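Local coordinates for S-M checkpoint control protein RAD4 (Schizosaccharomyces pombe, PDB 4BU0), which acts in DNA replication and in the S-M checkpoint, its two N-terminal BRCT domains binding phosphorylated sites of crb2, at residues A[15-20]-A[46-51]; A[67-72]-A[97-102]; A[23-28]-A[73-78]. One frame throughout, in Å; residues are numbered along the deposited sequence.

Contact 1 of 3, residues A[15-20]-A[46-51]; sequences TSIDLK and HLIAGD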
ATOM      1  N   THR A  15      10.706   2.681   1.246  1.00  8.60           N
ATOM      2  CA  THR A  15       9.981   3.120   2.435  1.00  8.92           C
ATOM      3  C   THR A  15       9.508   1.875   3.165  1.00 12.87           C
ATOM      4  O   THR A  15       8.939   0.965   2.541  1.00 11.24           O
ATOM      5  CB  THR A  15       8.865   4.136   2.157  1.00 13.97           C
ATOM      6  OG1 THR A  15       8.364   4.596   3.416  1.00 13.40           O
ATOM      7  CG2 THR A  15       7.708   3.600   1.312  1.00 12.25           C
ATOM      8  N   SER A  16       9.773   1.813   4.501  1.00 12.30           N
ATOM      9  CA  SER A  16       9.389   0.676   5.344  0.66 11.30           C
ATOM     10  C   SER A  16       9.881  -0.662   4.805  1.00 13.73           C
ATOM     11  O   SER A  16       9.141  -1.659   4.757  1.00 14.07           O
ATOM     12  CB  SER A  16       7.878   0.635   5.553  0.66 14.45           C
ATOM     13  OG  SER A  16       7.516   1.613   6.509  0.66 18.78           O
ATOM     14  N   ILE A  17      11.165  -0.703   4.417  1.00 11.42           N
ATOM     15  CA  ILE A  17      11.842  -1.903   3.975  1.00 10.88           C
ATOM     16  C   ILE A  17      12.913  -2.157   5.033  1.00 14.62           C
ATOM     17  O   ILE A  17      13.658  -1.229   5.348  1.00 14.25           O
ATOM     18  CB  ILE A  17      12.421  -1.793   2.538  1.00 12.26           C
ATOM     19  CG1 ILE A  17      11.291  -1.454   1.507  1.00 12.60           C
ATOM     20  CG2 ILE A  17      13.147  -3.083   2.148  1.00 11.98           C
ATOM     21  CD1 ILE A  17      10.252  -2.595   1.264  1.00 13.65           C
ATOM     22  N   ASP A  18      12.966  -3.379   5.574  1.00 15.27           N
ATOM     23  CA  ASP A  18      13.943  -3.760   6.607  0.62 15.64           C
ATOM     24  C   ASP A  18      15.379  -3.617   6.075  1.00 18.50           C
ATOM     25  O   ASP A  18      15.607  -3.748   4.867  1.00 16.83           O
ATOM     26  CB  ASP A  18      13.681  -5.194   7.077  0.62 17.72           C
ATOM     27  CG  ASP A  18      12.369  -5.415   7.826  0.62 29.98           C
ATOM     28  OD1 ASP A  18      11.692  -4.412   8.167  0.62 30.29           O
ATOM     29  OD2 ASP A  18      12.025  -6.590   8.084  0.62 37.40           O
ATOM     30  N   LEU A  19      16.351  -3.349   6.965  1.00 15.58           N
ATOM     31  CA  LEU A  19      17.751  -3.154   6.572  1.00 15.56           C
ATOM     32  C   LEU A  19      18.321  -4.236   5.642  1.00 16.59           C
ATOM     33  O   LEU A  19      18.950  -3.878   4.648  1.00 14.86           O
ATOM     34  CB  LEU A  19      18.648  -3.041   7.823  1.00 16.75           C
ATOM     35  CG  LEU A  19      20.160  -2.838   7.555  1.00 22.14           C
ATOM     36  CD1 LEU A  19      20.442  -1.515   6.801  1.00 22.76           C
ATOM     37  CD2 LEU A  19      20.941  -2.853   8.864  1.00 26.79           C
ATOM     38  N   LYS A  20      18.116  -5.533   5.940  1.00 14.04           N
ATOM     39  CA  LYS A  20      18.678  -6.605   5.118  1.00 14.55           C
ATOM     40  C   LYS A  20      18.167  -6.488   3.668  1.00 16.46           C
ATOM     41  O   LYS A  20      18.962  -6.482   2.720  1.00 15.69           O
ATOM     42  CB  LYS A  20      18.326  -7.978   5.723  1.00 18.50           C
ATOM     43  CG  LYS A  20      18.878  -9.161   4.944  1.00 28.42           C
ATOM     44  CD  LYS A  20      18.446 -10.487   5.578  1.00 35.60           C
ATOM     45  CE  LYS A  20      18.931 -11.694   4.806  1.00 48.00           C
ATOM     46  NZ  LYS A  20      20.388 -11.935   4.997  1.00 57.32           N
ATOM     47  N   HIS A  46      10.997   5.544  -8.802  1.00  8.92           N
ATOM     48  CA  HIS A  46      10.379   4.332  -8.296  1.00  8.03           C
ATOM     49  C   HIS A  46      10.546   4.276  -6.800  1.00 10.36           C
ATOM     50  O   HIS A  46      11.663   4.443  -6.304  1.00  9.78           O
ATOM     51  CB  HIS A  46      11.016   3.096  -8.952  1.00  7.71           C
ATOM     52  CG  HIS A  46      10.723   3.011 -10.424  1.00  9.58           C
ATOM     53  ND1 HIS A  46      11.292   3.912 -11.335  1.00 10.92           N
ATOM     54  CD2 HIS A  46       9.891   2.178 -11.104  1.00 10.15           C
ATOM     55  CE1 HIS A  46      10.761   3.615 -12.516  1.00 10.53           C
ATOM     56  NE2 HIS A  46       9.939   2.565 -12.440  1.00 10.71           N
ATOM     57  N   LEU A  47       9.430   4.065  -6.071  1.00  8.78           N
ATOM     58  CA  LEU A  47       9.446   3.967  -4.622  1.00  8.63           C
ATOM     59  C   LEU A  47       9.076   2.538  -4.264  1.00  9.59           C
ATOM     60  O   LEU A  47       7.962   2.098  -4.546  1.00  9.55           O
ATOM     61  CB  LEU A  47       8.462   4.985  -3.985  1.00  9.14           C
ATOM     62  CG  LEU A  47       8.310   4.939  -2.480  1.00 12.02           C
ATOM     63  CD1 LEU A  47       9.607   5.433  -1.758  1.00 12.36           C
ATOM     64  CD2 LEU A  47       7.113   5.827  -2.045  1.00 13.99           C
ATOM     65  N   ILE A  48      10.024   1.823  -3.646  1.00  7.95           N
ATOM     66  CA  ILE A  48       9.798   0.439  -3.233  1.00  7.26           C
ATOM     67  C   ILE A  48       9.222   0.537  -1.825  1.00  9.82           C
ATOM     68  O   ILE A  48       9.870   1.078  -0.936  1.00 10.15           O
ATOM     69  CB  ILE A  48      11.120  -0.359  -3.322  1.00  9.97           C
ATOM     70  CG1 ILE A  48      11.578  -0.431  -4.825  1.00 10.18           C
ATOM     71  CG2 ILE A  48      10.914  -1.779  -2.714  1.00 11.76           C
ATOM     72  CD1 ILE A  48      13.004  -0.946  -4.961  1.00 13.28           C
ATOM     73  N   ALA A  49       7.983   0.071  -1.636  1.00  8.53           N
ATOM     74  CA  ALA A  49       7.300   0.272  -0.355  1.00  9.01           C
ATOM     75  C   ALA A  49       6.918  -1.013   0.352  1.00 11.70           C
ATOM     76  O   ALA A  49       6.431  -1.949  -0.292  1.00 11.10           O
ATOM     77  CB  ALA A  49       6.035   1.073  -0.612  1.00 10.08           C
ATOM     78  N   GLY A  50       7.079  -1.008   1.684  1.00  9.87           N
ATOM     79  CA  GLY A  50       6.713  -2.141   2.528  1.00 10.39           C
ATOM     80  C   GLY A  50       5.507  -1.868   3.398  1.00 12.25           C
ATOM     81  O   GLY A  50       5.107  -2.734   4.185  1.00 13.97           O
ATOM     82  N   ASP A  51       4.927  -0.651   3.259  1.00  9.32           N
ATOM     83  CA  ASP A  51       3.778  -0.159   4.026  0.58 10.07           C
ATOM     84  C   ASP A  51       3.240   1.084   3.357  1.00 14.15           C
ATOM     85  O   ASP A  51       3.976   1.736   2.614  1.00 14.28           O
ATOM     86  CB  ASP A  51       4.207   0.168   5.475  0.58 12.61           C
ATOM     87  CG  ASP A  51       3.076   0.290   6.485  0.58 18.02           C
ATOM     88  OD1 ASP A  51       1.938  -0.122   6.159  0.58 16.04           O
ATOM     89  OD2 ASP A  51       3.349   0.705   7.631  0.58 22.22           O
TER
HETATM   90  O   HOH W   1       5.905   1.023   8.542  1.00 30.22           O
HETATM   91  O   HOH W   2       7.157  -2.816   6.960  1.00 49.15           O
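The phosphopeptide-binding end of the first BRCT domain is built here, where strand 11-15 stops beside strand 46-49 in the parallel sheet and the chain turns toward helix 19-31. Thr-15 and Ala-49 form the last bridge of the strand pair. Thr-15 N donates to Ile-48 O at 2.8 Å, and Gly-50 N donates to Thr-15 O. The two bonds grip Thr-15 by its N-H and its C=O, both on the edge facing strand 46-49. The CA-H of Ala-49 also faces Thr-15 O.

On the sheet face shared by Thr-15 and Ala-49, the Thr-15 methyl CG2 lies 3.6 Å from Ala-49 CB. It also meets Leu-47 CD1 at 4.0 Å. The Thr-15 hydroxyl OG1 stands opposite the backbone N about the CA-CB bond (chi1 -173°), while CG2 sits between N and the carbonyl carbon. This rotation turns OG1 to the peptide and CG2 to Ala-49 and Leu-47. OG1 makes hydrogen bonds to a modified side chain of the bound peptide and to Thr-54 OG1. Ser-16 N also makes a hydrogen bond to a modified side chain of the peptide, so the strand end takes part directly in ligand binding.

Beyond the sheet, Ile-17 bends its CD1 back over the Gly-50 backbone, 3.6 Å from Gly-50 N. The same methyl touches Ile-48 CG2. Farther along, Ser-16 CB rests on Asp-51 CB at 3.7 Å. In the conformers described, a water joins their polar ends, lying 2.7 Å from Ser-16 OG and donating to Asp-51 OD2.

Contact 2 of 3, residues A[67-72]-A[97-102]; sequences IKIMSS and HLLPTL. Unlike the reference sequence in segment 97-102: Leu-98 (reference Phe).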
ATOM      1  N   ILE A  67       5.414   8.608 -10.093  1.00 12.82           N
ATOM      2  CA  ILE A  67       6.331   7.690  -9.386  1.00 11.23           C
ATOM      3  C   ILE A  67       5.650   6.342  -9.231  1.00 13.99           C
ATOM      4  O   ILE A  67       4.522   6.286  -8.742  1.00 14.38           O
ATOM      5  CB  ILE A  67       6.776   8.295  -8.038  1.00 14.32           C
ATOM      6  CG1 ILE A  67       7.724   9.495  -8.305  1.00 15.49           C
ATOM      7  CG2 ILE A  67       7.439   7.219  -7.107  1.00 15.10           C
ATOM      8  CD1 ILE A  67       8.161  10.230  -7.135  1.00 18.53           C
ATOM      9  N   LYS A  68       6.343   5.255  -9.611  1.00 11.52           N
ATOM     10  CA  LYS A  68       5.759   3.926  -9.506  1.00  9.76           C
ATOM     11  C   LYS A  68       6.012   3.362  -8.132  1.00 11.72           C
ATOM     12  O   LYS A  68       7.144   3.430  -7.653  1.00 10.42           O
ATOM     13  CB  LYS A  68       6.343   2.947 -10.553  1.00 11.32           C
ATOM     14  CG  LYS A  68       6.373   3.439 -12.009  1.00 18.86           C
ATOM     15  CD  LYS A  68       5.105   3.158 -12.757  1.00 30.83           C
ATOM     16  CE  LYS A  68       5.190   3.779 -14.131  1.00 38.65           C
ATOM     17  NZ  LYS A  68       3.918   4.444 -14.517  1.00 54.89           N
ATOM     18  N   ILE A  69       4.956   2.814  -7.487  1.00  7.95           N
ATOM     19  CA  ILE A  69       5.096   2.198  -6.164  0.51  7.38           C
ATOM     20  C   ILE A  69       5.247   0.714  -6.392  1.00  8.36           C
ATOM     21  O   ILE A  69       4.375   0.027  -6.918  1.00  9.42           O
ATOM     22  CB  ILE A  69       3.994   2.548  -5.152  0.51 10.25           C
ATOM     23  CG1 ILE A  69       3.915   4.077  -4.970  0.51 10.45           C
ATOM     24  CG2 ILE A  69       4.279   1.863  -3.801  0.51 10.34           C
ATOM     25  CD1 ILE A  69       2.637   4.466  -4.475  0.51 13.99           C
ATOM     26  N   MET A  70       6.449   0.228  -6.022  1.00  6.75           N
ATOM     27  CA  MET A  70       6.879  -1.103  -6.330  1.00  5.98           C
ATOM     28  C   MET A  70       6.976  -2.026  -5.165  1.00  7.01           C
ATOM     29  O   MET A  70       7.227  -1.613  -4.036  1.00  7.68           O
ATOM     30  CB  MET A  70       8.317  -0.996  -6.923  1.00  6.35           C
ATOM     31  CG  MET A  70       8.453  -0.037  -8.117  1.00  7.65           C
ATOM     32  SD  MET A  70       7.330  -0.479  -9.477  1.00  9.62           S
ATOM     33  CE  MET A  70       7.898  -2.159  -9.890  1.00  8.48           C
ATOM     34  N   SER A  71       6.815  -3.313  -5.463  1.00  6.82           N
ATOM     35  CA  SER A  71       6.992  -4.366  -4.478  0.60  6.59           C
ATOM     36  C   SER A  71       8.482  -4.569  -4.169  1.00  9.05           C
ATOM     37  O   SER A  71       9.358  -4.341  -5.031  1.00  8.24           O
ATOM     38  CB  SER A  71       6.386  -5.653  -5.019  0.60 10.24           C
ATOM     39  OG  SER A  71       6.776  -6.781  -4.251  0.60 13.27           O
ATOM     40  N   SER A  72       8.786  -5.059  -2.970  1.00  7.79           N
ATOM     41  CA  SER A  72      10.159  -5.360  -2.600  1.00  7.74           C
ATOM     42  C   SER A  72      10.796  -6.420  -3.476  1.00 10.44           C
ATOM     43  O   SER A  72      12.018  -6.482  -3.529  1.00 12.01           O
ATOM     44  CB  SER A  72      10.200  -5.828  -1.153  1.00 12.13           C
ATOM     45  OG  SER A  72       9.434  -7.014  -1.017  1.00 16.88           O
ATOM     46  N   HIS A  97       5.486  -6.100 -11.130  1.00 10.09           N
ATOM     47  CA  HIS A  97       5.876  -6.016  -9.720  1.00  9.06           C
ATOM     48  C   HIS A  97       5.415  -4.726  -9.063  1.00 10.97           C
ATOM     49  O   HIS A  97       5.984  -4.291  -8.060  1.00  9.96           O
ATOM     50  CB  HIS A  97       7.409  -6.194  -9.573  1.00  9.27           C
ATOM     51  CG  HIS A  97       7.848  -7.550 -10.018  1.00 11.94           C
ATOM     52  ND1 HIS A  97       7.710  -8.650  -9.196  1.00 14.97           N
ATOM     53  CD2 HIS A  97       8.298  -7.960 -11.224  1.00 14.04           C
ATOM     54  CE1 HIS A  97       8.119  -9.692  -9.911  1.00 15.12           C
ATOM     55  NE2 HIS A  97       8.476  -9.330 -11.139  1.00 15.48           N
ATOM     56  N   LEU A  98       4.342  -4.132  -9.566  1.00  8.92           N
ATOM     57  CA  LEU A  98       3.765  -2.979  -8.901  1.00  9.20           C
ATOM     58  C   LEU A  98       3.241  -3.446  -7.556  1.00 11.13           C
ATOM     59  O   LEU A  98       2.724  -4.573  -7.442  1.00 12.32           O
ATOM     60  CB  LEU A  98       2.610  -2.392  -9.744  1.00  9.82           C
ATOM     61  CG  LEU A  98       3.016  -1.714 -11.025  1.00 14.89           C
ATOM     62  CD1 LEU A  98       1.765  -1.425 -11.902  1.00 17.48           C
ATOM     63  CD2 LEU A  98       3.729  -0.424 -10.758  1.00 15.91           C
ATOM     64  N   LEU A  99       3.340  -2.595  -6.544  1.00  9.20           N
ATOM     65  CA  LEU A  99       2.798  -2.991  -5.247  1.00  8.24           C
ATOM     66  C   LEU A  99       1.274  -3.080  -5.328  1.00 10.41           C
ATOM     67  O   LEU A  99       0.650  -2.184  -5.919  1.00 10.67           O
ATOM     68  CB  LEU A  99       3.177  -1.963  -4.190  1.00  7.61           C
ATOM     69  CG  LEU A  99       2.937  -2.393  -2.725  1.00 10.18           C
ATOM     70  CD1 LEU A  99       3.952  -3.506  -2.264  1.00 10.52           C
ATOM     71  CD2 LEU A  99       3.037  -1.202  -1.786  1.00 11.82           C
ATOM     72  N   PRO A 100       0.654  -4.139  -4.754  1.00  9.01           N
ATOM     73  CA  PRO A 100      -0.821  -4.200  -4.733  1.00  8.80           C
ATOM     74  C   PRO A 100      -1.362  -2.955  -4.049  1.00  9.74           C
ATOM     75  O   PRO A 100      -0.796  -2.520  -3.046  1.00 10.01           O
ATOM     76  CB  PRO A 100      -1.104  -5.462  -3.914  1.00 10.64           C
ATOM     77  CG  PRO A 100       0.122  -6.340  -4.176  1.00 14.96           C
ATOM     78  CD  PRO A 100       1.255  -5.329  -4.107  1.00 11.51           C
ATOM     79  N   THR A 101      -2.441  -2.376  -4.579  1.00  8.49           N
ATOM     80  CA  THR A 101      -2.931  -1.102  -4.065  1.00  8.13           C
ATOM     81  C   THR A 101      -3.180  -1.130  -2.581  1.00 11.12           C
ATOM     82  O   THR A 101      -2.804  -0.181  -1.872  1.00 13.07           O
ATOM     83  CB  THR A 101      -4.213  -0.708  -4.803  1.00 14.50           C
ATOM     84  OG1 THR A 101      -3.866  -0.535  -6.183  1.00 17.82           O
ATOM     85  CG2 THR A 101      -4.819   0.595  -4.269  1.00 16.80           C
ATOM     86  N   LEU A 102      -3.814  -2.225  -2.090  1.00  9.09           N
ATOM     87  CA  LEU A 102      -4.192  -2.329  -0.683  1.00  8.77           C
ATOM     88  C   LEU A 102      -3.231  -3.184   0.156  1.00 11.37           C
ATOM     89  O   LEU A 102      -3.601  -3.722   1.206  1.00 11.01           O
ATOM     90  CB  LEU A 102      -5.639  -2.859  -0.585  1.00  8.96           C
ATOM     91  CG  LEU A 102      -6.657  -1.986  -1.330  1.00 11.52           C
ATOM     92  CD1 LEU A 102      -8.056  -2.580  -1.198  1.00 12.16           C
ATOM     93  CD2 LEU A 102      -6.674  -0.523  -0.799  1.00 13.56           C
TER
HETATM   94  O   HOH W   3       1.654   0.418  -7.493  1.00 22.66           O
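Two backbone hydrogen bonds fix the segment 97-102 along the chain around Met-70. Ser-71 N donates to His-97 O at 2.9 Å, with an N-H...O angle of 171°. Leu-99 N donates to Ile-69 O at 2.8 Å and is equally straight at its hydrogen, but it approaches tilted from the carbonyl plane. Together they make a single bridge between Met-70 and Leu-98.

Apolar contacts flank this bridge. Leu-99 points at the 67-72 segment. Its CD2 meets Ile-69 CG2 at 3.9 Å, and its CD1 reaches over Ser-71 CA. Leu-99 CG is anti to the backbone N (chi1 -167°), which sets CD2 on Ile-69 and CD1 on Ser-71. Leu-98, which differs from the reference sequence, sends CD2 back to Met-70 SD at 3.8 Å. The Met-70 chain is bent at chi2 and chi3. Its methyl CE curls round to His-97 O at 3.4 Å, and also touches His-97 CB.

Two polar side chains of the pair reach out to Glu-73. His-97 ND1 bonds to Glu-73 OE2, and Ser-71 OG caps Glu-73 N at the turn into helix 74-83.

Strand 68-70 is one of the two outer strands of the parallel sheet in the first BRCT domain. The loop between helix 74-83 and strand 106-110 thus docks on the edge of this sheet, within a tandem BRCT pair.

Contact 3 of 3, residues A[23-28]-A[73-78]; sequences TEISTK and EWIPVL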
ATOM      1  N   THR A  23      19.414  -3.249   1.897  1.00 12.94           N
ATOM      2  CA  THR A  23      20.800  -3.376   1.466  1.00 12.64           C
ATOM      3  C   THR A  23      20.860  -4.197   0.184  1.00 13.05           C
ATOM      4  O   THR A  23      21.580  -3.822  -0.743  1.00 13.48           O
ATOM      5  CB  THR A  23      21.625  -4.004   2.599  1.00 17.55           C
ATOM      6  OG1 THR A  23      21.502  -3.162   3.749  1.00 17.46           O
ATOM      7  CG2 THR A  23      23.096  -4.138   2.237  1.00 20.12           C
ATOM      8  N   GLU A  24      20.067  -5.286   0.092  1.00 10.74           N
ATOM      9  CA  GLU A  24      20.040  -6.124  -1.111  1.00 10.98           C
ATOM     10  C   GLU A  24      19.558  -5.291  -2.313  1.00 12.83           C
ATOM     11  O   GLU A  24      20.168  -5.308  -3.388  1.00 11.63           O
ATOM     12  CB  GLU A  24      19.092  -7.321  -0.890  1.00 12.92           C
ATOM     13  CG  GLU A  24      18.901  -8.164  -2.129  1.00 17.48           C
ATOM     14  CD  GLU A  24      17.847  -9.243  -2.045  1.00 17.24           C
ATOM     15  OE1 GLU A  24      17.070  -9.250  -1.064  1.00 22.54           O
ATOM     16  OE2 GLU A  24      17.772 -10.057  -2.988  1.00 17.75           O
ATOM     17  N   ILE A  25      18.468  -4.547  -2.097  1.00 10.65           N
ATOM     18  CA  ILE A  25      17.875  -3.718  -3.152  1.00  9.48           C
ATOM     19  C   ILE A  25      18.848  -2.636  -3.606  1.00 10.44           C
ATOM     20  O   ILE A  25      19.025  -2.477  -4.813  1.00 10.94           O
ATOM     21  CB  ILE A  25      16.537  -3.117  -2.658  1.00 11.53           C
ATOM     22  CG1 ILE A  25      15.454  -4.215  -2.632  1.00 11.95           C
ATOM     23  CG2 ILE A  25      16.113  -1.901  -3.550  1.00 11.75           C
ATOM     24  CD1 ILE A  25      14.208  -3.848  -1.752  1.00 13.15           C
ATOM     25  N   SER A  26      19.478  -1.898  -2.664  1.00  9.89           N
ATOM     26  CA  SER A  26      20.378  -0.836  -3.093  0.63 10.17           C
ATOM     27  C   SER A  26      21.590  -1.419  -3.838  1.00 12.19           C
ATOM     28  O   SER A  26      21.992  -0.874  -4.879  1.00 12.38           O
ATOM     29  CB  SER A  26      20.810   0.008  -1.902  0.63 13.87           C
ATOM     30  OG  SER A  26      21.363  -0.783  -0.869  0.63 14.37           O
ATOM     31  N   THR A  27      22.168  -2.540  -3.343  1.00  9.45           N
ATOM     32  CA  THR A  27      23.314  -3.154  -4.007  0.83  8.60           C
ATOM     33  C   THR A  27      22.944  -3.620  -5.427  1.00  9.45           C
ATOM     34  O   THR A  27      23.651  -3.329  -6.378  1.00 10.53           O
ATOM     35  CB  THR A  27      23.813  -4.323  -3.145  0.83 12.26           C
ATOM     36  OG1 THR A  27      24.159  -3.813  -1.843  0.83 12.81           O
ATOM     37  CG2 THR A  27      24.976  -5.066  -3.778  0.83 13.31           C
ATOM     38  N   LYS A  28      21.821  -4.332  -5.559  1.00  7.83           N
ATOM     39  CA  LYS A  28      21.455  -4.866  -6.861  1.00  7.62           C
ATOM     40  C   LYS A  28      20.998  -3.761  -7.809  1.00  7.64           C
ATOM     41  O   LYS A  28      21.342  -3.823  -9.002  1.00  8.56           O
ATOM     42  CB  LYS A  28      20.386  -5.956  -6.708  1.00  9.19           C
ATOM     43  CG  LYS A  28      20.960  -7.222  -6.046  1.00  9.54           C
ATOM     44  CD  LYS A  28      19.881  -8.260  -5.747  1.00 10.70           C
ATOM     45  CE  LYS A  28      20.578  -9.488  -5.169  1.00 13.75           C
ATOM     46  NZ  LYS A  28      19.659 -10.629  -4.966  1.00 14.24           N
ATOM     47  N   GLU A  73       9.985  -7.251  -4.143  1.00  9.56           N
ATOM     48  CA  GLU A  73      10.527  -8.332  -4.966  0.56 10.86           C
ATOM     49  C   GLU A  73      10.990  -7.844  -6.342  1.00 11.90           C
ATOM     50  O   GLU A  73      11.688  -8.587  -7.040  1.00 10.77           O
ATOM     51  CB  GLU A  73       9.491  -9.471  -5.124  0.56 13.64           C
ATOM     52  CG  GLU A  73       8.482  -9.294  -6.255  0.56 24.84           C
ATOM     53  CD  GLU A  73       6.985  -9.256  -5.978  0.56 44.88           C
ATOM     54  OE1 GLU A  73       6.522 -10.010  -5.091  0.56 57.39           O
ATOM     55  OE2 GLU A  73       6.263  -8.528  -6.705  0.56 17.77           O
ATOM     56  N   TRP A  74      10.590  -6.612  -6.761  1.00  7.48           N
ATOM     57  CA  TRP A  74      10.947  -6.148  -8.093  1.00  7.43           C
ATOM     58  C   TRP A  74      12.437  -6.219  -8.418  1.00  8.58           C
ATOM     59  O   TRP A  74      12.830  -6.892  -9.374  1.00  7.64           O
ATOM     60  CB  TRP A  74      10.419  -4.722  -8.319  1.00  6.50           C
ATOM     61  CG  TRP A  74      10.851  -4.134  -9.624  1.00  6.34           C
ATOM     62  CD1 TRP A  74      10.795  -4.728 -10.859  1.00  8.90           C
ATOM     63  CD2 TRP A  74      11.473  -2.860  -9.811  1.00  6.24           C
ATOM     64  NE1 TRP A  74      11.344  -3.886 -11.815  1.00  8.85           N
ATOM     65  CE2 TRP A  74      11.755  -2.731 -11.196  1.00  9.23           C
ATOM     66  CE3 TRP A  74      11.779  -1.789  -8.948  1.00  7.19           C
ATOM     67  CZ2 TRP A  74      12.383  -1.593 -11.727  1.00  9.50           C
ATOM     68  CZ3 TRP A  74      12.363  -0.644  -9.490  1.00  8.69           C
ATOM     69  CH2 TRP A  74      12.666  -0.567 -10.860  1.00  9.10           C
ATOM     70  N   ILE A  75      13.263  -5.541  -7.633  1.00  6.31           N
ATOM     71  CA  ILE A  75      14.689  -5.479  -7.956  1.00  7.02           C
ATOM     72  C   ILE A  75      15.350  -6.871  -7.867  1.00  8.21           C
ATOM     73  O   ILE A  75      16.034  -7.254  -8.816  1.00  9.77           O
ATOM     74  CB  ILE A  75      15.410  -4.425  -7.109  1.00  9.13           C
ATOM     75  CG1 ILE A  75      15.016  -2.972  -7.547  1.00  9.48           C
ATOM     76  CG2 ILE A  75      16.940  -4.647  -7.134  1.00  9.35           C
ATOM     77  CD1 ILE A  75      15.442  -2.587  -9.018  1.00  9.08           C
ATOM     78  N   PRO A  76      15.129  -7.679  -6.811  1.00  8.22           N
ATOM     79  CA  PRO A  76      15.737  -9.013  -6.819  1.00  7.81           C
ATOM     80  C   PRO A  76      15.315  -9.868  -8.012  1.00  9.45           C
ATOM     81  O   PRO A  76      16.158 -10.571  -8.572  1.00 11.17           O
ATOM     82  CB  PRO A  76      15.235  -9.612  -5.499  1.00  9.92           C
ATOM     83  CG  PRO A  76      15.107  -8.415  -4.594  1.00 12.98           C
ATOM     84  CD  PRO A  76      14.464  -7.396  -5.527  1.00 10.19           C
ATOM     85  N   VAL A  77      14.026  -9.790  -8.457  1.00  7.66           N
ATOM     86  CA  VAL A  77      13.590 -10.597  -9.585  1.00  7.29           C
ATOM     87  C   VAL A  77      14.241 -10.088 -10.897  1.00  9.99           C
ATOM     88  O   VAL A  77      14.727 -10.886 -11.721  1.00 10.58           O
ATOM     89  CB  VAL A  77      12.042 -10.666  -9.686  1.00 11.67           C
ATOM     90  CG1 VAL A  77      11.594 -11.324 -10.988  1.00 12.11           C
ATOM     91  CG2 VAL A  77      11.458 -11.427  -8.486  1.00 11.58           C
ATOM     92  N   LEU A  78      14.256  -8.762 -11.110  1.00  7.33           N
ATOM     93  CA  LEU A  78      14.869  -8.240 -12.326  1.00  7.83           C
ATOM     94  C   LEU A  78      16.382  -8.532 -12.348  1.00  8.63           C
ATOM     95  O   LEU A  78      16.923  -8.970 -13.381  1.00  8.42           O
ATOM     96  CB  LEU A  78      14.626  -6.723 -12.381  1.00  7.64           C
ATOM     97  CG  LEU A  78      15.349  -5.983 -13.497  1.00  9.01           C
ATOM     98  CD1 LEU A  78      14.821  -6.449 -14.895  1.00 10.44           C
ATOM     99  CD2 LEU A  78      15.134  -4.476 -13.332  1.00 10.49           C
TER
HETATM  100  O   HOH W   4      18.284 -11.560  -7.181  1.00 14.54           O
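Helices 19-31 and 74-83 pack against each other in the first BRCT domain, on the sheet side that carries Ile-48. Their short segments cross at 49°, with axes 9.2 Å apart at closest approach.

Ile-75 points toward helix 19-31. Its CG2, anti to the backbone N, meets Lys-28 CB at 3.7 Å and lies over Ile-25 O. On its other branch, CG1 approaches Ile-25 CG2 at 4.3 Å, and CD1 covers one face of its neighbour Trp-74, offset toward the ring's rim. Both isoleucines also touch Ile-48 of the sheet.

Pro-76 follows with its ring. Pro-76 CD lies 4.4 Å from Ile-25 CG1, a loose contact, while CG lies 3.5 Å from Glu-24 OE2. The extended Glu-24 chain crosses the proline at about a right angle. OE2 uses its anti lone pair to take Lys-28 NZ in a salt bridge of 2.8 Å, one turn along the same helix. An alanine in place of Glu-24 would take away this carboxylate, and is likely to leave the ammonium of Lys-28 without its charged mate and the Pro-76 ring less covered. Lys-28 NZ has a second partner, a water that it donates to at 2.8 Å and that in turn donates to Pro-76 O.

Overall arrangement
From the N terminus, strand 11-15 leads into contact 1, which closes the loop running through helix 19-31 back to strand 46-49. Contact 3 opens from that helix before contact 1 has closed, so the two cross along the chain. Contact 2 opens at strand 68-70, after contact 1 is complete. It also crosses contact 3, whose second segment, 73-78, comes before the loop at 97-102. Strands 46-49 and 68-70 pair side by side and join contacts 1 and 2. Ile-17 CG2 packs on Ile-25 CD1 and so joins contacts 1 and 3. His-97 CB packs on Trp-74 CB and ties the loop of contact 2 to helix 74-83.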